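Local coordinates for protein AmbC (Sorangium cellulosum, PDB 5O15) that forms the bifunctional dehydratase-cyclase domain of ambruticin biosynthesis, probably dehydrating a polyketide intermediate and then closing an oxygen heterocycle, at residues Pro78-Leu83 with Gly134-Ala139. Residues are numbered along the deposited sequence; the frame is centred on the assembly and turned at random. Where two conformers were deposited one is given.
Sequences PSVSEL and GVLGAA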
loop_
_atom_site.group_PDB
_atom_site.type_symbol
_atom_site.label_atom_id
_atom_site.label_comp_id
_atom_site.label_asym_id
_atom_site.label_seq_id
_atom_site.Cartn_x
_atom_site.Cartn_y
_atom_site.Cartn_z
ATOM N N PRO A 78 13.416 -4.494 10.736
ATOM C CA PRO A 78 13.489 -3.439 9.719
ATOM C C PRO A 78 12.568 -3.605 8.532
ATOM O O PRO A 78 12.461 -2.648 7.741
ATOM C CB PRO A 78 14.963 -3.487 9.289
ATOM C CG PRO A 78 15.365 -4.899 9.497
ATOM C CD PRO A 78 14.636 -5.346 10.757
ATOM N N SER A 79 11.945 -4.754 8.329
ATOM C CA SER A 79 11.263 -4.999 7.070
ATOM C C SER A 79 10.055 -5.909 7.246
ATOM O O SER A 79 9.997 -6.761 8.170
ATOM C CB SER A 79 12.254 -5.650 6.118
ATOM O OG SER A 79 11.712 -5.776 4.835
ATOM N N VAL A 80 9.089 -5.728 6.344
ATOM C CA VAL A 80 8.021 -6.673 6.095
ATOM C C VAL A 80 8.527 -7.623 5.028
ATOM O O VAL A 80 8.603 -7.282 3.844
ATOM C CB VAL A 80 6.743 -5.959 5.673
ATOM C CG1 VAL A 80 5.633 -6.952 5.409
ATOM C CG2 VAL A 80 6.360 -4.944 6.723
ATOM N N SER A 81 8.922 -8.821 5.452
ATOM C CA SER A 81 9.443 -9.788 4.511
ATOM C C SER A 81 8.354 -10.302 3.570
ATOM O O SER A 81 8.588 -10.438 2.364
ATOM C CB SER A 81 10.049 -10.934 5.309
ATOM O OG SER A 81 10.355 -12.039 4.477
ATOM N N GLU A 82 7.171 -10.596 4.088
ATOM C CA GLU A 82 6.066 -11.053 3.256
ATOM C C GLU A 82 4.768 -10.551 3.859
ATOM O O GLU A 82 4.647 -10.481 5.090
ATOM C CB GLU A 82 5.999 -12.587 3.171
ATOM C CG GLU A 82 7.265 -13.284 2.670
ATOM C CD GLU A 82 7.647 -12.891 1.242
ATOM O OE1 GLU A 82 6.764 -12.417 0.471
ATOM O OE2 GLU A 82 8.848 -13.057 0.884
ATOM N N LEU A 83 3.821 -10.204 2.995
ATOM C CA LEU A 83 2.478 -9.838 3.394
ATOM C C LEU A 83 1.522 -10.400 2.351
ATOM O O LEU A 83 1.698 -10.181 1.152
ATOM C CB LEU A 83 2.344 -8.312 3.532
ATOM C CG LEU A 83 0.987 -7.824 4.076
ATOM C CD1 LEU A 83 1.098 -6.504 4.834
ATOM C CD2 LEU A 83 -0.104 -7.716 3.039
ATOM N N GLY A 134 1.538 -12.259 7.472
ATOM C CA GLY A 134 2.832 -12.299 6.847
ATOM C C GLY A 134 3.931 -12.540 7.836
ATOM O O GLY A 134 3.722 -13.114 8.913
ATOM N N VAL A 135 5.121 -12.087 7.477
ATOM C CA VAL A 135 6.321 -12.289 8.262
ATOM C C VAL A 135 7.124 -10.996 8.242
ATOM O O VAL A 135 7.266 -10.366 7.174
ATOM C CB VAL A 135 7.159 -13.450 7.690
ATOM C CG1 VAL A 135 8.438 -13.628 8.470
ATOM C CG2 VAL A 135 6.347 -14.727 7.623
ATOM N N LEU A 136 7.616 -10.561 9.395
ATOM C CA LEU A 136 8.563 -9.468 9.589
ATOM C C LEU A 136 9.977 -10.019 9.648
ATOM O O LEU A 136 10.184 -11.132 10.176
ATOM C CB LEU A 136 8.235 -8.718 10.876
ATOM C CG LEU A 136 6.789 -8.236 11.022
ATOM C CD1 LEU A 136 6.549 -7.584 12.400
ATOM C CD2 LEU A 136 6.402 -7.279 9.881
ATOM N N GLY A 137 10.967 -9.258 9.214
ATOM C CA GLY A 137 12.305 -9.800 9.200
ATOM C C GLY A 137 13.355 -8.783 8.855
ATOM O O GLY A 137 13.136 -7.575 8.923
ATOM N N ALA A 138 14.515 -9.301 8.484
ATOM C CA ALA A 138 15.654 -8.477 8.099
ATOM C C ALA A 138 15.401 -7.779 6.764
ATOM O O ALA A 138 14.634 -8.250 5.927
ATOM C CB ALA A 138 16.905 -9.355 8.012
ATOM N N ALA A 139 16.083 -6.645 6.553
ATOM C CA ALA A 139 15.846 -5.848 5.357
ATOM C C ALA A 139 16.634 -6.412 4.179
ATOM O O ALA A 139 17.725 -6.971 4.350
ATOM C CB ALA A 139 16.251 -4.401 5.592
HETATM O O HOH W 1 12.457 -8.189 3.935
#
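Val135 O receives two amide protons, from Ser81 and Glu82, the signature of a classic beta bulge in the antiparallel pairing of strands 79-85 and 129-137. The Glu82 N bond to Val135 O (3.1 Å) is nearly straight, 166° at the hydrogen, and lies in the carbonyl plane on a lone pair; the Ser81 bond is bent and weak. Val135 N returns a bond to Glu82 O, and Gly134 CA comes within 3.1 Å of Glu82 O as a CA-H...O contact. Beyond the bulge, Gly137 N reaches Ser79 O at 2.9 Å. The tight side faces helix 61-75: Val80 CG1 lies anti to the backbone N (chi1 180°), which places CG2 beside that N, where it meets Leu136 CD2 at 3.9 Å, and both side chains touch the helix. The return bond from Ser79 N to Gly137 O is weak (125° at the hydrogen), and beyond it Pro78, Ala138 and Ala139 lie exposed, Pro78 CB resting 4.0 Å from Ala139 CB. There a water links Ala138 O with Ser79 OG, itself hydrogen-bonded to Val245 O. Ser81 OG is hydrogen-bonded to Arg111 and, in one of two conformers, Glu82 OE1 to Ser243. In this double hotdog fold, the chemistry thus implies an apolar seam against the helix and a mixed opposite face, where Ser79 and Glu82 stand with Val135.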